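Local coordinates for protein GDSL-like Lipase (Parabacteroides distasonis, PDB 3P94) that probably acts as a serine hydrolase of the GDSL-like (SGNH) lipase family, perhaps with lysophospholipase activity, at residues 106-111 / 148-153; 155-160 / 196-201; 68-73 / 113-118; 17-22 / 50-55. All blocks are in the same frame, centred on the assembly; numbering follows the deposited sequence. Where two conformers were deposited one is given.

The four contacts illustrate how a flavodoxin-like fold clothes one parallel sheet with helices. Contacts 2 and 3 are the buried ones: contact 2 is methyl on methyl, where helix 185-202 packs on the edge strand 157-159, while contact 3 sets isoleucine branches of helix 59-71 on an asparagine amide in the lead-in to strand 116-120. Contacts 1 and 4 are only partly buried and mix apolar touch with polar ends, a water between two helices in contact 1 and an arginine beside a loop valine in contact 4. Strand 116-120 joins contacts 1, 2 and 3 as neighbours; Leu73 of contact 3 packs against Val19 and Val50 of contact 4, near strand 49-53, at the sheet edge opposite that of contact 2.

Contact 1: 106-111 / 148-153; sequences MAELAK and KEYADK
Tyr150 reaches from one helix to the next with its ring pointing outward like a rod, and the far end of that rod comes down beside the methyl of Ala107. The ring carbon CE2 of Tyr150 lies 3.8 Å from Ala107 CB, and the hydroxyl oxygen is equally near, so the methyl meets the phenol obliquely at its outer corner. This reach depends on the first torsion of Tyr150, which sets CG opposite the backbone N (chi1 -180°) and aims the ring away from its own helix. Glu108 comes at the same hydroxyl from another direction. Its extended chain runs at about a right angle to the tyrosine side chain, with the carboxylate plane turned 49° from the ring, and CG passes 4.1 Å from Tyr150 OH. The pair belongs to helices 96-112 and 137-153, which lie side by side on one face of the sheet in this flavodoxin-like fold; Ala107 and Tyr150 both also touch Phe119 of strand 116-120 beneath them, and the Tyr150 ring packs on Leu156 as well. On the exposed side a water completes the bridge. It donates to Glu108 OE2 at 2.6 Å and is hydrogen-bonded to Tyr150 OH at 2.5 Å, lying at the ring edge and in the ring plane.

Contact 2: 155-160 / 196-201; sequences GLTYVD and LEAIHK
Thr157 splits its side chain between two tasks: its hydroxyl OG1 is hydrogen-bonded to OG1 of Thr202, while its methyl rests on Ala198. The Thr202 hydroxyl is gripped twice, because it is also bonded to the backbone oxygen of Ala198, one turn earlier in helix 185-202. The division follows from the first torsion of Thr157 (chi1 -62°), which turns CG2 opposite the backbone N and places OG1 beside that N. CG2 then approaches Ala198 CB to 3.8 Å. Two residues further along the strand, Val159 offers CG2 to the same methyl at 3.5 Å, a tight approach. Ala198 CB therefore rests against two branched side chains that project from one face of strand 157-159, and Tyr158, between them in sequence, turns to the other face, where it packs on helix 137-153. This alternation lets an outermost strand of the parallel sheet be covered on both sides, as in a three-layered alpha/beta/alpha fold. The inner neighbour, strand 116-120, is bonded to it through the backbone of Phe119 and, just beyond the strand, Ser121, and Val159 packs on its Ile118 and Cys120. The small alanine brings helix and strand close, with CA of Val159 and CA of Ala198 only 6.7 Å apart. The chemistry implies an interface closed by methyl packing, its polar component moved to the threonine pair at the end of the helix.

Contact 3: 68-73 / 113-118; sequences QDVINL and NHIKVI
Ile71 lays its methyl CG2 against the side-chain amide of Asn113, with Ile71 CG2 3.4 Å from Asn113 OD1. The two side chains cross at about a right angle. The longer branch of Ile71 passes the nitrogen end, with CD1 3.9 Å from Asn113 ND2, so both branches lie over one face of the amide, CG2 by the carbonyl end and CD1 by the nitrogen end. Beside this pair the tip of Ile115 fits against the helix backbone: CD1 stands 3.9 Å from CA of Ile71 and, more loosely, 4.3 Å from Val70 CG1. Trimming Ile71 to an alanine would probably open a gap over the Asn113 amide and deprive Leu109 of a packing partner.

The next shell holds these groups in place. ND2 of Asn113 is hydrogen-bonded to the backbone oxygen of Leu109, which fixes the rotation of the amide and leads its carbonyl end to Ile71. Helix 96-112 closes with a Schellman motif in which His114, at positive phi, is the C-prime residue, and Ile115 N returns to Ala110 O. That reversal delivers Ile115 to the protein interior, over Pro75 and Val78. On the other segment, a wider pi-type turn spans residues 68-71, and Val70 faces strands 23-29 and 75-81. At its far side Gln68 NE2 makes a nearly straight bond (170°) to Asp69 OD1, whose second oxygen pairs with Arg65. Residues of helix 59-71, the Schellman turn closing helix 96-112 and the lead-in to strand 116-120 meet over one face of the sheet, as in the flavodoxin-like alpha/beta/alpha sandwich of SGNH hydrolases.

Contact 4: 17-22 / 50-55; sequences KTVKVP and VDRGIS
The guanidinium of Arg52 has Val50 CG1 over the centre of one face, 3.5 Å above its plane, and is met obliquely at NH2 by Val19 CG2, 3.3 Å away. Its nitrogens are all hydrogen-bonded. NH1 donates to the backbone oxygen of Asp51 at 2.8 Å, a bond that lies near the guanidinium plane but bends at the hydrogen (147°) and reaches the oxygen from above the carbonyl plane. NE is hydrogen-bonded to OD1 of Asn16, just before the loop 17-22. The chain bends at its second torsion (chi2 -65°), which brings the flat group back over its own strand and next to the valine two residues earlier.

Val19 is the loop's share of the contact. Its CG2 passes the arginine, the two side chains running in opposite directions, and its other methyl, CG1, lies 4.2 Å from Val50 CG2. Leu73, following helix 59-71, also packs against both valines. Asp51, pointing elsewhere, forms an Asx turn, its OD1 accepting from Gly53 N at 3.2 Å. A leucine in place of Arg52 would probably leave Asn16 OD1 and the Asp51 carbonyl without these donors, and Val19 CG2 without the guanidinium it rests on.

Strand 49-53 is an outermost strand of the sheet, and here the loop leading to strand 23-29 crosses its margin. Apolar methyls cover a cationic group whose N-H bonds are largely directed at backbone and amide oxygens, which is consistent with an arginine being tolerated among buried residues.

Contact 1: 106-111 / 148-153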
loop_
_atom_site.group_PDB
_atom_site.type_symbol
_atom_site.label_atom_id
_atom_site.label_comp_id
_atom_site.label_asym_id
_atom_site.label_seq_id
_atom_site.Cartn_x
_atom_site.Cartn_y
_atom_site.Cartn_z
HETATM N N MSE A 106 -10.324 4.847 -4.660
HETATM C CA MSE A 106 -9.922 5.024 -3.247
HETATM C C MSE A 106 -9.572 6.501 -2.979
HETATM O O MSE A 106 -10.025 7.062 -1.974
HETATM C CB MSE A 106 -8.738 4.129 -2.867
HETATM C CG MSE A 106 -9.095 2.639 -2.773
HETATM SE SE MSE A 106 -7.575 1.620 -2.056
HETATM C CE MSE A 106 -7.152 0.615 -3.654
ATOM N N ALA A 107 -8.810 7.139 -3.895
ATOM C CA ALA A 107 -8.419 8.550 -3.770
ATOM C C ALA A 107 -9.649 9.452 -3.738
ATOM O O ALA A 107 -9.720 10.353 -2.904
ATOM C CB ALA A 107 -7.489 8.954 -4.921
ATOM N N GLU A 108 -10.632 9.186 -4.613
ATOM C CA GLU A 108 -11.856 9.988 -4.697
ATOM C C GLU A 108 -12.737 9.801 -3.452
ATOM O O GLU A 108 -13.327 10.779 -2.985
ATOM C CB GLU A 108 -12.627 9.672 -5.981
ATOM C CG GLU A 108 -11.925 10.207 -7.226
ATOM C CD GLU A 108 -12.672 10.113 -8.544
ATOM O OE1 GLU A 108 -13.723 9.436 -8.606
ATOM O OE2 GLU A 108 -12.203 10.736 -9.521
ATOM N N LEU A 109 -12.803 8.577 -2.896
ATOM C CA LEU A 109 -13.564 8.315 -1.665
ATOM C C LEU A 109 -12.923 9.031 -0.479
ATOM O O LEU A 109 -13.639 9.596 0.350
ATOM C CB LEU A 109 -13.675 6.799 -1.369
ATOM C CG LEU A 109 -14.660 6.005 -2.218
ATOM C CD1 LEU A 109 -14.529 4.523 -1.924
ATOM C CD2 LEU A 109 -16.118 6.459 -1.995
ATOM N N ALA A 110 -11.575 9.023 -0.410
ATOM C CA ALA A 110 -10.836 9.705 0.647
ATOM C C ALA A 110 -11.053 11.218 0.564
ATOM O O ALA A 110 -11.330 11.835 1.596
ATOM C CB ALA A 110 -9.350 9.381 0.548
ATOM N N LYS A 111 -10.961 11.814 -0.649
ATOM C CA LYS A 111 -11.143 13.254 -0.804
ATOM C C LYS A 111 -12.583 13.684 -0.419
ATOM O O LYS A 111 -12.761 14.719 0.236
ATOM C CB LYS A 111 -10.789 13.703 -2.229
ATOM C CG LYS A 111 -10.790 15.225 -2.400
ATOM C CD LYS A 111 -10.549 15.634 -3.852
ATOM C CE LYS A 111 -10.972 17.058 -4.138
ATOM N NZ LYS A 111 -10.182 18.050 -3.358
ATOM N N LYS A 148 1.974 8.285 -10.213
ATOM C CA LYS A 148 2.719 9.543 -10.076
ATOM C C LYS A 148 2.059 10.692 -10.853
ATOM O O LYS A 148 1.939 11.794 -10.313
ATOM C CB LYS A 148 4.179 9.378 -10.518
ATOM C CG LYS A 148 5.046 10.563 -10.071
ATOM C CD LYS A 148 6.467 10.493 -10.619
ATOM C CE LYS A 148 7.343 11.564 -10.006
ATOM N NZ LYS A 148 6.835 12.944 -10.283
ATOM N N GLU A 149 1.647 10.441 -12.109
ATOM C CA GLU A 149 0.994 11.443 -12.955
ATOM C C GLU A 149 -0.348 11.879 -12.340
ATOM O O GLU A 149 -0.637 13.078 -12.311
ATOM C CB GLU A 149 0.804 10.898 -14.371
ATOM C CG GLU A 149 1.998 11.171 -15.276
ATOM C CD GLU A 149 2.213 10.229 -16.446
ATOM O OE1 GLU A 149 1.236 9.590 -16.900
ATOM O OE2 GLU A 149 3.370 10.140 -16.918
ATOM N N TYR A 150 -1.133 10.924 -11.804
ATOM C CA TYR A 150 -2.395 11.209 -11.111
ATOM C C TYR A 150 -2.143 12.055 -9.841
ATOM O O TYR A 150 -2.845 13.044 -9.619
ATOM C CB TYR A 150 -3.151 9.912 -10.750
ATOM C CG TYR A 150 -4.464 10.169 -10.038
ATOM C CD1 TYR A 150 -5.611 10.513 -10.748
ATOM C CD2 TYR A 150 -4.551 10.117 -8.649
ATOM C CE1 TYR A 150 -6.811 10.783 -10.096
ATOM C CE2 TYR A 150 -5.744 10.407 -7.985
ATOM C CZ TYR A 150 -6.874 10.730 -8.711
ATOM O OH TYR A 150 -8.041 11.028 -8.037
ATOM N N ALA A 151 -1.155 11.654 -9.014
ATOM C CA ALA A 151 -0.813 12.356 -7.777
ATOM C C ALA A 151 -0.391 13.803 -8.067
ATOM O O ALA A 151 -0.894 14.715 -7.406
ATOM C CB ALA A 151 0.298 11.612 -7.043
ATOM N N ASP A 152 0.471 14.015 -9.089
ATOM C CA ASP A 152 0.955 15.337 -9.483
ATOM C C ASP A 152 -0.194 16.236 -9.958
ATOM O O ASP A 152 -0.289 17.390 -9.534
ATOM C CB ASP A 152 2.027 15.221 -10.589
ATOM C CG ASP A 152 3.365 14.637 -10.149
ATOM O OD1 ASP A 152 3.495 14.262 -8.955
ATOM O OD2 ASP A 152 4.275 14.523 -11.007
ATOM N N LYS A 153 -1.072 15.693 -10.814
ATOM C CA LYS A 153 -2.210 16.405 -11.401
ATOM C C LYS A 153 -3.285 16.759 -10.349
ATOM O O LYS A 153 -4.056 17.695 -10.571
ATOM C CB LYS A 153 -2.836 15.528 -12.500
ATOM C CG LYS A 153 -3.532 16.280 -13.606
ATOM C CD LYS A 153 -4.106 15.310 -14.628
HETATM O O HOH W 1 -9.812 11.842 -9.594
#

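Contact 2: 155-160 / 196-201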
loop_
_atom_site.group_PDB
_atom_site.type_symbol
_atom_site.label_atom_id
_atom_site.label_comp_id
_atom_site.label_asym_id
_atom_site.label_seq_id
_atom_site.Cartn_x
_atom_site.Cartn_y
_atom_site.Cartn_z
ATOM N N GLY A 155 -2.621 17.234 -6.866
ATOM C CA GLY A 155 -1.990 17.793 -5.673
ATOM C C GLY A 155 -1.819 16.817 -4.522
ATOM O O GLY A 155 -1.905 17.209 -3.356
ATOM N N LEU A 156 -1.594 15.535 -4.843
ATOM C CA LEU A 156 -1.380 14.482 -3.851
ATOM C C LEU A 156 0.112 14.189 -3.726
ATOM O O LEU A 156 0.849 14.329 -4.702
ATOM C CB LEU A 156 -2.158 13.195 -4.210
ATOM C CG LEU A 156 -3.647 13.322 -4.584
ATOM C CD1 LEU A 156 -4.206 11.976 -5.011
ATOM C CD2 LEU A 156 -4.477 13.910 -3.437
ATOM N N THR A 157 0.558 13.799 -2.530
ATOM C CA THR A 157 1.959 13.463 -2.273
ATOM C C THR A 157 2.266 12.068 -2.862
ATOM O O THR A 157 1.469 11.140 -2.680
ATOM C CB THR A 157 2.234 13.511 -0.750
ATOM O OG1 THR A 157 2.005 14.839 -0.285
ATOM C CG2 THR A 157 3.655 13.073 -0.385
ATOM N N TYR A 158 3.412 11.933 -3.565
ATOM C CA TYR A 158 3.861 10.653 -4.120
ATOM C C TYR A 158 5.133 10.220 -3.382
ATOM O O TYR A 158 6.088 10.992 -3.293
ATOM C CB TYR A 158 4.087 10.748 -5.641
ATOM C CG TYR A 158 4.551 9.456 -6.292
ATOM C CD1 TYR A 158 3.658 8.416 -6.541
ATOM C CD2 TYR A 158 5.873 9.300 -6.716
ATOM C CE1 TYR A 158 4.076 7.235 -7.160
ATOM C CE2 TYR A 158 6.298 8.133 -7.348
ATOM C CZ TYR A 158 5.396 7.106 -7.572
ATOM O OH TYR A 158 5.813 5.967 -8.214
ATOM N N VAL A 159 5.118 9.014 -2.810
ATOM C CA VAL A 159 6.236 8.450 -2.050
ATOM C C VAL A 159 6.981 7.499 -2.979
ATOM O O VAL A 159 6.458 6.429 -3.318
ATOM C CB VAL A 159 5.734 7.762 -0.745
ATOM C CG1 VAL A 159 6.856 7.042 -0.017
ATOM C CG2 VAL A 159 5.070 8.766 0.183
ATOM N N ASP A 160 8.192 7.893 -3.402
ATOM C CA ASP A 160 8.962 7.090 -4.340
ATOM C C ASP A 160 9.916 6.101 -3.641
ATOM O O ASP A 160 11.150 6.274 -3.628
ATOM C CB ASP A 160 9.717 7.978 -5.337
ATOM C CG ASP A 160 10.247 7.257 -6.570
ATOM O OD1 ASP A 160 10.018 6.031 -6.694
ATOM O OD2 ASP A 160 10.860 7.920 -7.421
ATOM N N LEU A 196 8.165 8.958 6.363
ATOM C CA LEU A 196 8.074 9.910 7.474
ATOM C C LEU A 196 8.246 11.345 6.970
ATOM O O LEU A 196 7.526 12.230 7.419
ATOM C CB LEU A 196 9.092 9.619 8.583
ATOM C CG LEU A 196 8.772 8.449 9.535
ATOM C CD1 LEU A 196 9.922 8.221 10.477
ATOM C CD2 LEU A 196 7.477 8.683 10.319
ATOM N N GLU A 197 9.172 11.558 6.022
ATOM C CA GLU A 197 9.439 12.871 5.417
ATOM C C GLU A 197 8.205 13.329 4.612
ATOM O O GLU A 197 7.819 14.487 4.712
ATOM C CB GLU A 197 10.687 12.790 4.523
ATOM C CG GLU A 197 11.375 14.119 4.266
ATOM C CD GLU A 197 12.730 14.026 3.586
ATOM O OE1 GLU A 197 13.439 13.012 3.786
ATOM O OE2 GLU A 197 13.098 14.988 2.873
ATOM N N ALA A 198 7.571 12.407 3.860
ATOM C CA ALA A 198 6.365 12.699 3.076
ATOM C C ALA A 198 5.168 13.048 3.980
ATOM O O ALA A 198 4.469 14.017 3.700
ATOM C CB ALA A 198 6.019 11.518 2.192
ATOM N N ILE A 199 4.956 12.283 5.073
ATOM C CA ILE A 199 3.858 12.522 6.023
ATOM C C ILE A 199 4.037 13.881 6.718
ATOM O O ILE A 199 3.070 14.642 6.799
ATOM C CB ILE A 199 3.718 11.352 7.046
ATOM C CG1 ILE A 199 3.127 10.095 6.362
ATOM C CG2 ILE A 199 2.875 11.742 8.277
ATOM C CD1 ILE A 199 3.420 8.757 7.081
ATOM N N HIS A 200 5.256 14.185 7.219
ATOM C CA HIS A 200 5.527 15.431 7.943
ATOM C C HIS A 200 5.368 16.669 7.043
ATOM O O HIS A 200 4.994 17.715 7.552
ATOM C CB HIS A 200 6.911 15.409 8.619
ATOM C CG HIS A 200 7.073 14.323 9.649
ATOM N ND1 HIS A 200 8.327 13.831 9.985
ATOM C CD2 HIS A 200 6.138 13.641 10.354
ATOM C CE1 HIS A 200 8.115 12.884 10.883
ATOM N NE2 HIS A 200 6.814 12.726 11.131
ATOM N N LYS A 201 5.587 16.541 5.722
ATOM C CA LYS A 201 5.403 17.649 4.789
ATOM C C LYS A 201 3.909 17.797 4.392
ATOM O O LYS A 201 3.484 18.918 4.127
ATOM C CB LYS A 201 6.330 17.517 3.552
ATOM C CG LYS A 201 5.962 16.473 2.496
#

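Contact 3: 68-73 / 113-118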
loop_
_atom_site.group_PDB
_atom_site.type_symbol
_atom_site.label_atom_id
_atom_site.label_comp_id
_atom_site.label_asym_id
_atom_site.label_seq_id
_atom_site.Cartn_x
_atom_site.Cartn_y
_atom_site.Cartn_z
ATOM N N GLN A 68 -14.556 0.740 6.052
ATOM C CA GLN A 68 -14.382 0.287 7.437
ATOM C C GLN A 68 -12.997 0.616 7.999
ATOM O O GLN A 68 -12.884 1.082 9.129
ATOM C CB GLN A 68 -14.629 -1.235 7.537
ATOM C CG GLN A 68 -14.454 -1.798 8.966
ATOM C CD GLN A 68 -14.434 -3.298 9.050
ATOM O OE1 GLN A 68 -15.476 -3.933 9.231
ATOM N NE2 GLN A 68 -13.240 -3.886 8.979
ATOM N N ASP A 69 -11.954 0.335 7.228
ATOM C CA ASP A 69 -10.591 0.484 7.702
ATOM C C ASP A 69 -9.934 1.829 7.447
ATOM O O ASP A 69 -8.835 2.041 7.952
ATOM C CB ASP A 69 -9.753 -0.673 7.142
ATOM C CG ASP A 69 -10.061 -2.018 7.822
ATOM O OD1 ASP A 69 -10.843 -2.030 8.801
ATOM O OD2 ASP A 69 -9.503 -3.045 7.387
ATOM N N VAL A 70 -10.596 2.756 6.715
ATOM C CA VAL A 70 -10.030 4.081 6.455
ATOM C C VAL A 70 -11.071 5.161 6.769
ATOM O O VAL A 70 -10.880 5.902 7.721
ATOM C CB VAL A 70 -9.440 4.278 5.012
ATOM C CG1 VAL A 70 -8.897 5.695 4.828
ATOM C CG2 VAL A 70 -8.356 3.258 4.702
ATOM N N ILE A 71 -12.145 5.262 5.963
ATOM C CA ILE A 71 -13.181 6.312 6.091
ATOM C C ILE A 71 -13.759 6.380 7.519
ATOM O O ILE A 71 -13.785 7.466 8.109
ATOM C CB ILE A 71 -14.318 6.146 5.045
ATOM C CG1 ILE A 71 -13.755 6.227 3.583
ATOM C CG2 ILE A 71 -15.443 7.181 5.295
ATOM C CD1 ILE A 71 -14.662 5.822 2.466
ATOM N N ASN A 72 -14.201 5.234 8.074
ATOM C CA ASN A 72 -14.820 5.201 9.402
ATOM C C ASN A 72 -13.850 5.549 10.546
ATOM O O ASN A 72 -14.321 5.888 11.638
ATOM C CB ASN A 72 -15.500 3.868 9.650
ATOM C CG ASN A 72 -16.746 3.665 8.794
ATOM O OD1 ASN A 72 -17.254 4.585 8.140
ATOM N ND2 ASN A 72 -17.258 2.441 8.761
ATOM N N LEU A 73 -12.525 5.543 10.283
ATOM C CA LEU A 73 -11.537 5.917 11.303
ATOM C C LEU A 73 -11.256 7.430 11.272
ATOM O O LEU A 73 -10.542 7.931 12.133
ATOM C CB LEU A 73 -10.231 5.107 11.148
ATOM C CG LEU A 73 -10.348 3.574 11.318
ATOM C CD1 LEU A 73 -8.993 2.932 11.249
ATOM C CD2 LEU A 73 -11.022 3.180 12.638
ATOM N N ASN A 113 -14.387 12.432 1.789
ATOM C CA ASN A 113 -14.464 12.293 3.238
ATOM C C ASN A 113 -13.383 13.124 3.962
ATOM O O ASN A 113 -13.166 12.949 5.167
ATOM C CB ASN A 113 -14.387 10.818 3.613
ATOM C CG ASN A 113 -15.678 10.129 3.296
ATOM O OD1 ASN A 113 -16.618 10.149 4.095
ATOM N ND2 ASN A 113 -15.780 9.590 2.093
ATOM N N HIS A 114 -12.765 14.069 3.224
ATOM C CA HIS A 114 -11.771 15.056 3.666
ATOM C C HIS A 114 -10.505 14.395 4.240
ATOM O O HIS A 114 -9.916 14.892 5.206
ATOM C CB HIS A 114 -12.378 16.068 4.668
ATOM C CG HIS A 114 -13.818 16.403 4.407
ATOM N ND1 HIS A 114 -14.821 15.939 5.245
ATOM C CD2 HIS A 114 -14.386 17.076 3.380
ATOM C CE1 HIS A 114 -15.960 16.375 4.725
ATOM N NE2 HIS A 114 -15.751 17.063 3.602
ATOM N N ILE A 115 -10.078 13.293 3.618
ATOM C CA ILE A 115 -8.861 12.570 3.994
ATOM C C ILE A 115 -7.806 12.841 2.920
ATOM O O ILE A 115 -8.096 12.671 1.736
ATOM C CB ILE A 115 -9.138 11.043 4.182
ATOM C CG1 ILE A 115 -10.232 10.787 5.248
ATOM C CG2 ILE A 115 -7.862 10.291 4.533
ATOM C CD1 ILE A 115 -10.969 9.420 5.145
ATOM N N LYS A 116 -6.591 13.263 3.332
ATOM C CA LYS A 116 -5.480 13.514 2.405
ATOM C C LYS A 116 -4.899 12.179 1.934
ATOM O O LYS A 116 -4.643 11.306 2.764
ATOM C CB LYS A 116 -4.380 14.369 3.068
ATOM C CG LYS A 116 -4.793 15.808 3.322
ATOM C CD LYS A 116 -3.620 16.627 3.826
ATOM C CE LYS A 116 -4.034 18.043 4.134
ATOM N NZ LYS A 116 -3.383 18.529 5.374
ATOM N N VAL A 117 -4.701 12.013 0.622
ATOM C CA VAL A 117 -4.138 10.760 0.099
ATOM C C VAL A 117 -2.638 10.904 -0.148
ATOM O O VAL A 117 -2.195 11.800 -0.874
ATOM C CB VAL A 117 -4.850 10.259 -1.182
ATOM C CG1 VAL A 117 -4.173 9.005 -1.741
ATOM C CG2 VAL A 117 -6.323 9.985 -0.908
ATOM N N ILE A 118 -1.877 9.957 0.405
ATOM C CA ILE A 118 -0.449 9.831 0.182
ATOM C C ILE A 118 -0.263 8.523 -0.589
ATOM O O ILE A 118 -0.463 7.447 -0.034
ATOM C CB ILE A 118 0.368 9.899 1.499
ATOM C CG1 ILE A 118 0.256 11.305 2.142
ATOM C CG2 ILE A 118 1.826 9.523 1.242
ATOM C CD1 ILE A 118 0.621 11.369 3.626
#

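Contact 4: 17-22 / 50-55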
loop_
_atom_site.group_PDB
_atom_site.type_symbol
_atom_site.label_atom_id
_atom_site.label_comp_id
_atom_site.label_asym_id
_atom_site.label_seq_id
_atom_site.Cartn_x
_atom_site.Cartn_y
_atom_site.Cartn_z
ATOM N N LYS A 17 -12.747 -0.739 16.760
ATOM C CA LYS A 17 -13.598 -0.327 17.893
ATOM C C LYS A 17 -12.820 0.372 19.031
ATOM O O LYS A 17 -13.446 1.043 19.850
ATOM C CB LYS A 17 -14.367 -1.527 18.460
ATOM C CG LYS A 17 -15.256 -2.246 17.434
ATOM C CD LYS A 17 -16.397 -2.972 18.128
ATOM C CE LYS A 17 -16.643 -4.370 17.649
ATOM N NZ LYS A 17 -16.991 -5.243 18.791
ATOM N N THR A 18 -11.483 0.242 19.083
ATOM C CA THR A 18 -10.696 0.881 20.144
ATOM C C THR A 18 -9.718 1.930 19.594
ATOM O O THR A 18 -8.969 2.539 20.370
ATOM C CB THR A 18 -9.994 -0.154 21.030
ATOM O OG1 THR A 18 -9.222 -1.045 20.224
ATOM C CG2 THR A 18 -10.981 -0.920 21.914
ATOM N N VAL A 19 -9.764 2.190 18.273
ATOM C CA VAL A 19 -8.978 3.243 17.642
ATOM C C VAL A 19 -9.615 4.583 18.041
ATOM O O VAL A 19 -10.842 4.711 17.975
ATOM C CB VAL A 19 -8.910 3.061 16.093
ATOM C CG1 VAL A 19 -8.388 4.320 15.401
ATOM C CG2 VAL A 19 -8.053 1.854 15.720
ATOM N N LYS A 20 -8.799 5.564 18.478
ATOM C CA LYS A 20 -9.318 6.895 18.810
ATOM C C LYS A 20 -9.682 7.589 17.491
ATOM O O LYS A 20 -8.852 7.658 16.579
ATOM C CB LYS A 20 -8.306 7.714 19.638
ATOM C CG LYS A 20 -8.797 9.118 20.015
ATOM N N VAL A 21 -10.944 8.035 17.373
ATOM C CA VAL A 21 -11.459 8.678 16.163
ATOM C C VAL A 21 -11.879 10.137 16.492
ATOM O O VAL A 21 -12.595 10.335 17.470
ATOM C CB VAL A 21 -12.612 7.845 15.535
ATOM C CG1 VAL A 21 -13.318 8.589 14.404
ATOM C CG2 VAL A 21 -12.118 6.476 15.062
ATOM N N PRO A 22 -11.445 11.169 15.721
ATOM C CA PRO A 22 -10.591 11.118 14.513
ATOM C C PRO A 22 -9.163 10.652 14.811
ATOM O O PRO A 22 -8.620 10.924 15.886
ATOM C CB PRO A 22 -10.624 12.563 13.995
ATOM C CG PRO A 22 -10.935 13.393 15.188
ATOM C CD PRO A 22 -11.858 12.555 16.020
ATOM N N VAL A 50 -1.969 4.064 12.171
ATOM C CA VAL A 50 -2.883 2.927 12.262
ATOM C C VAL A 50 -2.517 1.965 11.132
ATOM O O VAL A 50 -2.579 2.346 9.967
ATOM C CB VAL A 50 -4.375 3.359 12.226
ATOM C CG1 VAL A 50 -5.301 2.150 12.223
ATOM C CG2 VAL A 50 -4.711 4.275 13.392
ATOM N N ASP A 51 -2.122 0.736 11.479
ATOM C CA ASP A 51 -1.711 -0.284 10.510
ATOM C C ASP A 51 -2.938 -1.076 10.047
ATOM O O ASP A 51 -3.586 -1.752 10.845
ATOM C CB ASP A 51 -0.635 -1.194 11.155
ATOM C CG ASP A 51 -0.270 -2.477 10.418
ATOM O OD1 ASP A 51 -0.551 -2.568 9.183
ATOM O OD2 ASP A 51 0.335 -3.376 11.060
ATOM N N ARG A 52 -3.262 -0.973 8.759
ATOM C CA ARG A 52 -4.404 -1.681 8.189
ATOM C C ARG A 52 -3.991 -2.493 6.945
ATOM O O ARG A 52 -4.790 -2.685 6.026
ATOM C CB ARG A 52 -5.572 -0.706 7.898
ATOM C CG ARG A 52 -6.289 -0.171 9.165
ATOM C CD ARG A 52 -6.985 -1.300 9.932
ATOM N NE ARG A 52 -7.629 -0.886 11.179
ATOM C CZ ARG A 52 -7.061 -0.957 12.379
ATOM N NH1 ARG A 52 -5.815 -1.387 12.508
ATOM N NH2 ARG A 52 -7.731 -0.586 13.458
ATOM N N GLY A 53 -2.765 -3.022 6.966
ATOM C CA GLY A 53 -2.267 -3.883 5.897
ATOM C C GLY A 53 -2.807 -5.295 6.035
ATOM O O GLY A 53 -2.950 -5.782 7.156
ATOM N N ILE A 54 -3.174 -5.943 4.919
ATOM C CA ILE A 54 -3.665 -7.336 4.940
ATOM C C ILE A 54 -2.964 -8.130 3.844
ATOM O O ILE A 54 -3.140 -7.828 2.653
ATOM C CB ILE A 54 -5.210 -7.483 4.834
ATOM C CG1 ILE A 54 -5.925 -6.850 6.051
ATOM C CG2 ILE A 54 -5.591 -8.987 4.745
ATOM C CD1 ILE A 54 -7.474 -6.947 6.048
ATOM N N SER A 55 -2.210 -9.177 4.251
ATOM C CA SER A 55 -1.482 -10.044 3.332
ATOM C C SER A 55 -2.347 -10.563 2.179
ATOM O O SER A 55 -3.492 -10.941 2.400
ATOM C CB SER A 55 -0.893 -11.232 4.079
ATOM O OG SER A 55 0.111 -10.782 4.971
#